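Local structure of ABC transporter, substrate binding protein (Mannopine) (Agrobacterium fabrum, 5L9S) at residues 81-90 / 251-259; 109-118 / 202-212. The protein is the periplasmic solute-binding protein of an ABC transporter, assigned to the opine mannopine, and probably delivers its ligand to the membrane components for uptake. All coordinates share one frame; numbering follows the deposited sequence.

Overall arrangement
Both interactions belong to the alpha/beta fold of a periplasmic binding protein. Their centres lie 35 Å apart, on opposite sides of the chain's centre, and their nearest atoms are about 11 Å apart. Interaction 1 packs the short helix 82-85 and the turn after it on helix 247-258. It is held by aromatic and aliphatic side chains, with an arginine at its more polar end. Interaction 2 is an antiparallel strand pair held mainly by backbone hydrogen bonds, with a salt-bridge network at one end. Each is partly buried. Strand 224-240 touches both: it packs under interaction 1 and pairs with strand 103-116 of interaction 2.

Interaction 1: residues 81-90 / 251-259; sequences LSDFCMQFIN and LKLIEFWLR
This contact packs the short helix 82-85 and the turn after it against helix 247-258 in the fold of a periplasmic binding protein. Phe-84 and Phe-88 carry it. CD2 of Leu-251 sits over one face of the Phe-84 ring, a CH-pi contact with the centroid 3.9 Å away. One side of that ring reaches the helix backbone: CE1 of Phe-84 is 3.7 Å from O of Leu-251. CZ of Phe-84 also meets CG2 of Ile-254 at 3.7 Å. Leu-81 and Ile-254 meet tip to tip through CD2 and CD1.

The Phe-88 ring lies between two side chains. CG of Gln-87 covers one face, and CD1 of Leu-258 lies over the opposite face, 3.8 Å from the ring centroid. With CG of Phe-88 anti to its carbonyl carbon (chi1 -63°), the ring reaches across to the last turn of the helix. CG of Arg-259 comes to its edge, in plane. The arginine then bends at its third torsion, and one face of its guanidinium rests on CE1 of Phe-88. The ring and guanidinium planes are tilted 33° to each other.

Two weak bonds meet the guanidinium N-H groups. NH1 of Arg-259 gives a weak hydrogen bond to O of Gln-87, 2.8 Å long but bent to 118°. NH2 of Arg-259 forms a salt bridge with OE2 of Glu-255 at 3.0 Å, one turn back along the helix; as a hydrogen bond it is weak.

Cys-85 faces away from the helix and forms a disulfide with Cys-99. Leu-94 touches both Phe-88 and Leu-258. Leu-240 and Ile-238 of strand 224-240 and Leu-61 of strand 61-65 pack beneath the apolar end, while helix 12-30 packs against other sides of helix 247-258.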
loop_
_atom_site.group_PDB
_atom_site.type_symbol
_atom_site.label_atom_id
_atom_site.label_comp_id
_atom_site.label_asym_id
_atom_site.label_seq_id
_atom_site.Cartn_x
_atom_site.Cartn_y
_atom_site.Cartn_z
ATOM N N LEU A 81 15.413 -9.226 8.842
ATOM C CA LEU A 81 14.411 -9.983 9.585
ATOM C C LEU A 81 14.253 -11.437 9.143
ATOM O O LEU A 81 13.613 -12.203 9.864
ATOM C CB LEU A 81 13.062 -9.255 9.542
ATOM C CG LEU A 81 12.770 -8.296 10.685
ATOM C CD1 LEU A 81 13.363 -6.906 10.409
ATOM C CD2 LEU A 81 11.272 -8.168 10.892
ATOM N N SER A 82 14.819 -11.812 7.972
ATOM C CA SER A 82 14.791 -13.149 7.344
ATOM C C SER A 82 14.836 -14.338 8.334
ATOM O O SER A 82 14.010 -15.240 8.222
ATOM C CB SER A 82 15.908 -13.276 6.310
ATOM O OG SER A 82 15.697 -12.360 5.248
ATOM N N ASP A 83 15.747 -14.312 9.319
ATOM C CA ASP A 83 15.828 -15.363 10.340
ATOM C C ASP A 83 14.555 -15.417 11.211
ATOM O O ASP A 83 13.951 -16.485 11.327
ATOM C CB ASP A 83 17.132 -15.298 11.181
ATOM C CG ASP A 83 17.542 -13.987 11.854
ATOM O OD1 ASP A 83 16.805 -12.974 11.700
ATOM O OD2 ASP A 83 18.619 -13.965 12.503
ATOM N N PHE A 84 14.132 -14.258 11.767
ATOM C CA PHE A 84 12.924 -14.082 12.592
ATOM C C PHE A 84 11.636 -14.501 11.850
ATOM O O PHE A 84 10.719 -15.058 12.454
ATOM C CB PHE A 84 12.828 -12.610 13.056
ATOM C CG PHE A 84 11.471 -12.140 13.532
ATOM C CD1 PHE A 84 11.096 -12.278 14.863
ATOM C CD2 PHE A 84 10.571 -11.548 12.650
ATOM C CE1 PHE A 84 9.839 -11.846 15.303
ATOM C CE2 PHE A 84 9.311 -11.133 13.086
ATOM C CZ PHE A 84 8.954 -11.281 14.411
ATOM N N CYS A 85 11.586 -14.192 10.550
ATOM C CA CYS A 85 10.507 -14.428 9.601
ATOM C C CYS A 85 10.090 -15.883 9.434
ATOM O O CYS A 85 8.934 -16.148 9.087
ATOM C CB CYS A 85 10.888 -13.821 8.257
ATOM S SG CYS A 85 11.005 -12.014 8.273
ATOM N N MET A 86 11.048 -16.807 9.601
ATOM C CA MET A 86 10.889 -18.253 9.463
ATOM C C MET A 86 9.797 -18.829 10.355
ATOM O O MET A 86 9.058 -19.704 9.908
ATOM C CB MET A 86 12.231 -18.962 9.711
ATOM C CG MET A 86 13.118 -18.995 8.485
ATOM S SD MET A 86 14.863 -19.327 8.835
ATOM C CE MET A 86 15.593 -18.764 7.314
ATOM N N GLN A 87 9.663 -18.289 11.590
ATOM C CA GLN A 87 8.686 -18.702 12.604
ATOM C C GLN A 87 7.217 -18.488 12.179
ATOM O O GLN A 87 6.317 -19.020 12.831
ATOM C CB GLN A 87 8.982 -18.038 13.969
ATOM C CG GLN A 87 8.346 -16.661 14.172
ATOM C CD GLN A 87 8.575 -16.064 15.541
ATOM O OE1 GLN A 87 8.935 -14.895 15.668
ATOM N NE2 GLN A 87 8.338 -16.830 16.602
ATOM N N PHE A 88 6.975 -17.736 11.101
ATOM C CA PHE A 88 5.618 -17.484 10.623
ATOM C C PHE A 88 5.219 -18.389 9.438
ATOM O O PHE A 88 4.327 -18.036 8.654
ATOM C CB PHE A 88 5.418 -15.989 10.323
ATOM C CG PHE A 88 5.558 -15.124 11.551
ATOM C CD1 PHE A 88 4.560 -15.099 12.521
ATOM C CD2 PHE A 88 6.696 -14.362 11.757
ATOM C CE1 PHE A 88 4.699 -14.315 13.673
ATOM C CE2 PHE A 88 6.829 -13.575 12.904
ATOM C CZ PHE A 88 5.830 -13.556 13.856
ATOM N N ILE A 89 5.867 -19.575 9.336
ATOM C CA ILE A 89 5.599 -20.626 8.331
ATOM C C ILE A 89 5.114 -21.906 9.102
ATOM O O ILE A 89 5.409 -23.049 8.757
ATOM C CB ILE A 89 6.774 -20.829 7.296
ATOM C CG1 ILE A 89 7.330 -19.465 6.735
ATOM C CG2 ILE A 89 6.401 -21.801 6.150
ATOM C CD1 ILE A 89 6.323 -18.512 5.914
ATOM N N ASN A 90 4.364 -21.634 10.185
ATOM C CA ASN A 90 3.661 -22.544 11.092
ATOM C C ASN A 90 2.178 -22.410 10.716
ATOM O O ASN A 90 1.349 -23.244 11.083
ATOM C CB ASN A 90 3.873 -22.101 12.567
ATOM C CG ASN A 90 3.075 -20.880 13.019
ATOM O OD1 ASN A 90 2.156 -20.983 13.840
ATOM N ND2 ASN A 90 3.392 -19.698 12.493
ATOM N N LEU A 251 10.720 -7.047 18.702
ATOM C CA LEU A 251 10.313 -8.252 17.967
ATOM C C LEU A 251 9.064 -8.931 18.573
ATOM O O LEU A 251 8.327 -9.615 17.863
ATOM C CB LEU A 251 11.480 -9.237 17.838
ATOM C CG LEU A 251 12.645 -8.810 16.928
ATOM C CD1 LEU A 251 13.776 -9.776 17.026
ATOM C CD2 LEU A 251 12.202 -8.677 15.469
ATOM N N LYS A 252 8.824 -8.721 19.880
ATOM C CA LYS A 252 7.655 -9.230 20.608
ATOM C C LYS A 252 6.436 -8.430 20.161
ATOM O O LYS A 252 5.335 -8.977 20.081
ATOM C CB LYS A 252 7.848 -9.051 22.134
ATOM C CG LYS A 252 8.756 -10.060 22.802
ATOM C CD LYS A 252 8.562 -9.969 24.313
ATOM C CE LYS A 252 9.739 -10.475 25.107
ATOM N NZ LYS A 252 9.660 -10.056 26.531
ATOM N N LEU A 253 6.643 -7.119 19.895
ATOM C CA LEU A 253 5.619 -6.193 19.421
ATOM C C LEU A 253 5.221 -6.556 17.992
ATOM O O LEU A 253 4.029 -6.502 17.664
ATOM C CB LEU A 253 6.086 -4.726 19.546
ATOM C CG LEU A 253 5.097 -3.641 19.108
ATOM C CD1 LEU A 253 3.847 -3.640 19.945
ATOM C CD2 LEU A 253 5.725 -2.299 19.151
ATOM N N ILE A 254 6.215 -6.966 17.159
ATOM C CA ILE A 254 5.987 -7.412 15.782
ATOM C C ILE A 254 5.181 -8.723 15.783
ATOM O O ILE A 254 4.151 -8.800 15.112
ATOM C CB ILE A 254 7.314 -7.542 14.993
ATOM C CG1 ILE A 254 7.987 -6.164 14.802
ATOM C CG2 ILE A 254 7.064 -8.233 13.633
ATOM C CD1 ILE A 254 9.265 -6.187 13.920
ATOM N N GLU A 255 5.653 -9.742 16.547
ATOM C CA GLU A 255 5.021 -11.060 16.701
ATOM C C GLU A 255 3.580 -10.897 17.165
ATOM O O GLU A 255 2.695 -11.585 16.639
ATOM C CB GLU A 255 5.807 -11.932 17.702
ATOM C CG GLU A 255 5.415 -13.407 17.700
ATOM C CD GLU A 255 5.973 -14.290 18.804
ATOM O OE1 GLU A 255 7.087 -14.013 19.310
ATOM O OE2 GLU A 255 5.302 -15.294 19.134
ATOM N N PHE A 256 3.347 -9.951 18.120
ATOM C CA PHE A 256 2.020 -9.625 18.658
ATOM C C PHE A 256 1.054 -9.255 17.547
ATOM O O PHE A 256 -0.075 -9.714 17.566
ATOM C CB PHE A 256 2.077 -8.487 19.711
ATOM C CG PHE A 256 0.760 -8.231 20.422
ATOM C CD1 PHE A 256 0.366 -9.021 21.499
ATOM C CD2 PHE A 256 -0.093 -7.219 20.001
ATOM C CE1 PHE A 256 -0.859 -8.804 22.133
ATOM C CE2 PHE A 256 -1.317 -7.000 20.641
ATOM C CZ PHE A 256 -1.688 -7.789 21.706
ATOM N N TRP A 257 1.496 -8.415 16.604
ATOM C CA TRP A 257 0.714 -7.959 15.464
ATOM C C TRP A 257 0.440 -9.097 14.494
ATOM O O TRP A 257 -0.721 -9.326 14.143
ATOM C CB TRP A 257 1.438 -6.801 14.749
ATOM C CG TRP A 257 0.780 -6.389 13.465
ATOM C CD1 TRP A 257 1.134 -6.763 12.196
ATOM C CD2 TRP A 257 -0.389 -5.581 13.333
ATOM N NE1 TRP A 257 0.246 -6.252 11.287
ATOM C CE2 TRP A 257 -0.698 -5.515 11.953
ATOM C CE3 TRP A 257 -1.223 -4.915 14.251
ATOM C CZ2 TRP A 257 -1.777 -4.768 11.462
ATOM C CZ3 TRP A 257 -2.277 -4.160 13.765
ATOM C CH2 TRP A 257 -2.527 -4.063 12.382
ATOM N N LEU A 258 1.501 -9.790 14.034
ATOM C CA LEU A 258 1.349 -10.863 13.047
ATOM C C LEU A 258 0.471 -12.041 13.516
ATOM O O LEU A 258 -0.272 -12.622 12.709
ATOM C CB LEU A 258 2.716 -11.360 12.543
ATOM C CG LEU A 258 3.450 -10.394 11.628
ATOM C CD1 LEU A 258 4.881 -10.828 11.431
ATOM C CD2 LEU A 258 2.686 -10.182 10.264
ATOM N N ARG A 259 0.531 -12.357 14.820
ATOM C CA ARG A 259 -0.212 -13.472 15.402
ATOM C C ARG A 259 -1.592 -13.094 15.953
ATOM O O ARG A 259 -2.308 -13.986 16.414
ATOM C CB ARG A 259 0.641 -14.179 16.476
ATOM C CG ARG A 259 1.928 -14.794 15.923
ATOM C CD ARG A 259 2.442 -15.937 16.754
ATOM N NE ARG A 259 2.977 -17.005 15.903
ATOM C CZ ARG A 259 4.271 -17.247 15.729
ATOM N NH1 ARG A 259 4.666 -18.231 14.936
ATOM N NH2 ARG A 259 5.181 -16.523 16.368
#

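Interaction 2: residues 109-118 / 202-212; sequences TSTLLAYKLN and DEYRVGQIWLT. With ACT (acetate ion), chain C.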
loop_
_atom_site.group_PDB
_atom_site.type_symbol
_atom_site.label_atom_id
_atom_site.label_comp_id
_atom_site.label_asym_id
_atom_site.label_seq_id
_atom_site.Cartn_x
_atom_site.Cartn_y
_atom_site.Cartn_z
ATOM N N THR A 109 -2.862 -1.115 1.055
ATOM C CA THR A 109 -3.855 -0.241 0.504
ATOM C C THR A 109 -3.946 -0.542 -0.979
ATOM O O THR A 109 -2.976 -1.009 -1.584
ATOM C CB THR A 109 -3.534 1.205 0.964
ATOM O OG1 THR A 109 -4.050 1.322 2.292
ATOM C CG2 THR A 109 -4.207 2.263 0.138
ATOM N N SER A 110 -5.122 -0.325 -1.552
ATOM C CA SER A 110 -5.357 -0.587 -2.954
ATOM C C SER A 110 -5.390 0.675 -3.808
ATOM O O SER A 110 -5.812 1.741 -3.359
ATOM C CB SER A 110 -6.648 -1.380 -3.137
ATOM O OG SER A 110 -6.574 -2.679 -2.572
ATOM N N THR A 111 -4.904 0.539 -5.036
ATOM C CA THR A 111 -4.950 1.545 -6.096
ATOM C C THR A 111 -5.648 0.737 -7.178
ATOM O O THR A 111 -5.171 -0.320 -7.570
ATOM C CB THR A 111 -3.553 2.081 -6.511
ATOM O OG1 THR A 111 -2.842 2.555 -5.366
ATOM C CG2 THR A 111 -3.655 3.235 -7.481
ATOM N N LEU A 112 -6.846 1.147 -7.535
ATOM C CA LEU A 112 -7.640 0.378 -8.467
ATOM C C LEU A 112 -8.418 1.221 -9.456
ATOM O O LEU A 112 -8.390 2.452 -9.404
ATOM C CB LEU A 112 -8.617 -0.557 -7.691
ATOM C CG LEU A 112 -9.303 -0.087 -6.388
ATOM C CD1 LEU A 112 -10.115 1.209 -6.565
ATOM C CD2 LEU A 112 -10.189 -1.149 -5.883
ATOM N N LEU A 113 -9.148 0.524 -10.325
ATOM C CA LEU A 113 -10.018 1.066 -11.329
ATOM C C LEU A 113 -11.322 1.418 -10.646
ATOM O O LEU A 113 -11.979 0.555 -10.068
ATOM C CB LEU A 113 -10.247 0.002 -12.425
ATOM C CG LEU A 113 -11.295 0.320 -13.503
ATOM C CD1 LEU A 113 -10.880 1.456 -14.346
ATOM C CD2 LEU A 113 -11.513 -0.848 -14.367
ATOM N N ALA A 114 -11.668 2.691 -10.682
ATOM C CA ALA A 114 -12.902 3.223 -10.139
ATOM C C ALA A 114 -13.593 3.953 -11.296
ATOM O O ALA A 114 -12.928 4.445 -12.220
ATOM C CB ALA A 114 -12.606 4.175 -9.008
ATOM N N TYR A 115 -14.929 3.960 -11.276
ATOM C CA TYR A 115 -15.755 4.545 -12.325
ATOM C C TYR A 115 -17.052 5.169 -11.791
ATOM O O TYR A 115 -17.547 4.764 -10.731
ATOM C CB TYR A 115 -16.083 3.452 -13.375
ATOM C CG TYR A 115 -16.609 2.177 -12.755
ATOM C CD1 TYR A 115 -17.934 2.073 -12.346
ATOM C CD2 TYR A 115 -15.769 1.091 -12.528
ATOM C CE1 TYR A 115 -18.401 0.939 -11.693
ATOM C CE2 TYR A 115 -16.231 -0.059 -11.880
ATOM C CZ TYR A 115 -17.557 -0.139 -11.486
ATOM O OH TYR A 115 -18.039 -1.258 -10.843
ATOM N N LYS A 116 -17.630 6.126 -12.555
ATOM C CA LYS A 116 -18.961 6.674 -12.235
ATOM C C LYS A 116 -19.967 5.682 -12.801
ATOM O O LYS A 116 -19.804 5.245 -13.941
ATOM C CB LYS A 116 -19.203 8.059 -12.873
ATOM C CG LYS A 116 -20.487 8.727 -12.383
ATOM C CD LYS A 116 -20.648 10.101 -12.904
ATOM C CE LYS A 116 -22.028 10.660 -12.632
ATOM N NZ LYS A 116 -22.182 12.042 -13.168
ATOM N N LEU A 117 -20.983 5.309 -12.018
ATOM C CA LEU A 117 -22.004 4.366 -12.476
ATOM C C LEU A 117 -22.835 4.977 -13.597
ATOM O O LEU A 117 -23.340 6.097 -13.460
ATOM C CB LEU A 117 -22.907 3.873 -11.330
ATOM C CG LEU A 117 -22.242 3.364 -10.042
ATOM C CD1 LEU A 117 -23.287 3.067 -8.991
ATOM C CD2 LEU A 117 -21.430 2.122 -10.286
ATOM N N ASN A 118 -22.899 4.299 -14.740
ATOM C CA ASN A 118 -23.704 4.809 -15.839
ATOM C C ASN A 118 -25.064 4.155 -15.815
ATOM O O ASN A 118 -25.204 3.056 -15.269
ATOM C CB ASN A 118 -23.002 4.732 -17.195
ATOM C CG ASN A 118 -22.186 3.502 -17.404
ATOM O OD1 ASN A 118 -20.969 3.566 -17.625
ATOM N ND2 ASN A 118 -22.828 2.356 -17.275
ATOM N N ASP A 202 -17.345 15.967 -11.735
ATOM C CA ASP A 202 -17.562 15.109 -12.901
ATOM C C ASP A 202 -16.554 15.413 -14.018
ATOM O O ASP A 202 -16.923 15.506 -15.192
ATOM C CB ASP A 202 -19.034 15.156 -13.382
ATOM C CG ASP A 202 -19.466 13.932 -14.180
ATOM O OD1 ASP A 202 -19.032 12.800 -13.828
ATOM O OD2 ASP A 202 -20.250 14.102 -15.149
ATOM N N GLU A 203 -15.273 15.579 -13.638
ATOM C CA GLU A 203 -14.151 15.859 -14.549
ATOM C C GLU A 203 -13.617 14.563 -15.206
ATOM O O GLU A 203 -12.875 14.623 -16.198
ATOM C CB GLU A 203 -13.028 16.635 -13.835
ATOM C CG GLU A 203 -13.375 18.080 -13.487
ATOM C CD GLU A 203 -12.355 18.828 -12.644
ATOM O OE1 GLU A 203 -12.761 19.517 -11.679
ATOM O OE2 GLU A 203 -11.145 18.725 -12.949
ATOM N N TYR A 204 -14.006 13.404 -14.652
ATOM C CA TYR A 204 -13.675 12.072 -15.161
ATOM C C TYR A 204 -14.740 11.082 -14.735
ATOM O O TYR A 204 -15.408 11.268 -13.680
ATOM C CB TYR A 204 -12.263 11.575 -14.755
ATOM C CG TYR A 204 -12.104 11.190 -13.303
ATOM C CD1 TYR A 204 -12.303 9.875 -12.882
ATOM C CD2 TYR A 204 -11.685 12.119 -12.362
ATOM C CE1 TYR A 204 -12.120 9.509 -11.551
ATOM C CE2 TYR A 204 -11.517 11.771 -11.030
ATOM C CZ TYR A 204 -11.699 10.460 -10.630
ATOM O OH TYR A 204 -11.492 10.138 -9.309
ATOM N N ARG A 205 -14.866 10.024 -15.557
ATOM C CA ARG A 205 -15.822 8.935 -15.393
ATOM C C ARG A 205 -15.142 7.557 -15.185
ATOM O O ARG A 205 -15.791 6.633 -14.693
ATOM C CB ARG A 205 -16.816 8.904 -16.572
ATOM C CG ARG A 205 -17.729 10.132 -16.631
ATOM C CD ARG A 205 -18.901 9.929 -17.570
ATOM N NE ARG A 205 -19.989 9.182 -16.933
ATOM C CZ ARG A 205 -21.168 9.704 -16.603
ATOM N NH1 ARG A 205 -21.432 10.982 -16.856
ATOM N NH2 ARG A 205 -22.097 8.948 -16.031
ATOM N N VAL A 206 -13.861 7.415 -15.582
ATOM C CA VAL A 206 -13.074 6.190 -15.420
ATOM C C VAL A 206 -11.664 6.574 -14.979
ATOM O O VAL A 206 -11.017 7.351 -15.667
ATOM C CB VAL A 206 -13.027 5.342 -16.712
ATOM C CG1 VAL A 206 -12.267 4.043 -16.469
ATOM C CG2 VAL A 206 -14.426 5.048 -17.241
ATOM N N GLY A 207 -11.193 6.034 -13.855
ATOM C CA GLY A 207 -9.872 6.384 -13.359
ATOM C C GLY A 207 -9.189 5.411 -12.439
ATOM O O GLY A 207 -9.815 4.495 -11.920
ATOM N N GLN A 208 -7.878 5.591 -12.269
ATOM C CA GLN A 208 -7.065 4.808 -11.360
ATOM C C GLN A 208 -6.920 5.705 -10.130
ATOM O O GLN A 208 -6.284 6.762 -10.205
ATOM C CB GLN A 208 -5.702 4.467 -11.976
ATOM C CG GLN A 208 -4.746 3.835 -10.982
ATOM C CD GLN A 208 -3.436 3.451 -11.619
ATOM O OE1 GLN A 208 -3.282 2.380 -12.196
ATOM N NE2 GLN A 208 -2.442 4.273 -11.477
ATOM N N ILE A 209 -7.613 5.346 -9.040
ATOM C CA ILE A 209 -7.579 6.128 -7.796
ATOM C C ILE A 209 -7.321 5.217 -6.590
ATOM O O ILE A 209 -7.231 4.006 -6.763
ATOM C CB ILE A 209 -8.817 7.052 -7.623
ATOM C CG1 ILE A 209 -10.090 6.264 -7.306
ATOM C CG2 ILE A 209 -8.999 7.995 -8.840
ATOM C CD1 ILE A 209 -11.295 7.141 -6.889
ATOM N N TRP A 210 -7.155 5.790 -5.388
ATOM C CA TRP A 210 -6.961 4.976 -4.189
ATOM C C TRP A 210 -8.328 4.493 -3.690
ATOM O O TRP A 210 -9.285 5.278 -3.658
ATOM C CB TRP A 210 -6.279 5.774 -3.057
ATOM C CG TRP A 210 -4.863 6.229 -3.292
ATOM C CD1 TRP A 210 -3.834 5.501 -3.823
ATOM C CD2 TRP A 210 -4.299 7.492 -2.895
ATOM N NE1 TRP A 210 -2.692 6.275 -3.886
ATOM C CE2 TRP A 210 -2.944 7.493 -3.302
ATOM C CE3 TRP A 210 -4.821 8.646 -2.275
ATOM C CZ2 TRP A 210 -2.094 8.581 -3.067
ATOM C CZ3 TRP A 210 -3.970 9.721 -2.028
ATOM C CH2 TRP A 210 -2.633 9.693 -2.444
ATOM N N LEU A 211 -8.419 3.217 -3.260
ATOM C CA LEU A 211 -9.641 2.663 -2.665
ATOM C C LEU A 211 -10.166 3.522 -1.498
ATOM O O LEU A 211 -11.371 3.700 -1.385
ATOM C CB LEU A 211 -9.454 1.207 -2.227
ATOM C CG LEU A 211 -10.695 0.441 -1.711
ATOM C CD1 LEU A 211 -11.894 0.603 -2.638
ATOM C CD2 LEU A 211 -10.374 -1.007 -1.504
ATOM N N THR A 212 -9.270 4.087 -0.691
ATOM C CA THR A 212 -9.589 4.979 0.435
ATOM C C THR A 212 -10.438 6.181 -0.017
ATOM O O THR A 212 -11.450 6.500 0.625
ATOM C CB THR A 212 -8.281 5.380 1.151
ATOM O OG1 THR A 212 -7.819 4.232 1.854
ATOM C CG2 THR A 212 -8.452 6.526 2.147
HETATM C C ACT C . -21.329 -1.598 -9.903
HETATM O O ACT C . -20.672 -1.058 -8.950
HETATM O OXT ACT C . -20.918 -1.741 -11.096
HETATM C CH3 ACT C . -22.755 -2.137 -9.587
#
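Lys-116 runs out over Arg-205 at the end of an antiparallel strand pair. CB of Lys-116 lies 4.1 Å from O of Arg-205, the same oxygen that accepts the backbone N-H of Lys-116. CG is placed anti to the lysine N (chi1 -171°), and the chain stays extended from there. CG of Lys-116 comes within 4.0 Å of NH2 of Arg-205. CD of Lys-116 lies over one face of the Arg-205 guanidinium and also comes 3.3 Å from OD1 of Asp-202. CE continues past the same NH2. The tip, NZ of Lys-116, forms a salt bridge with OD1 of Asp-202 at 3.3 Å; as a hydrogen bond it is weak. Asp-202 also has a long ionic contact with Arg-205, so one carboxylate probably offsets two positive charges. Asp-202 stands in the Schellman motif that follows helix 192-200.

Further along, backbone bonds join the strands. Leu-112 and Ile-209 form one hydrogen-bonded pair. Ala-114 and Gly-207 form another, and the bond from N of Ala-114 to O of Gly-207 is almost straight (178°). CB of Ala-114 meets CG1 of Ile-209 at 3.7 Å. On the other face, CD1 of Leu-113 meets CG1 of Val-206 at 3.6 Å. OH of Tyr-115 donates a hydrogen bond to OXT of an acetate ion, probably picked up from the crystallisation solution, at 2.9 Å.

In the mixed sheet of the binding-protein fold, strand 103-116 lies between strands 206-210 and 224-240, antiparallel to both. Strand 206-210 runs parallel to strand 140-143 on its other side. Helix 149-158 packs on the Thr-111 and Gln-208 face through Arg-150.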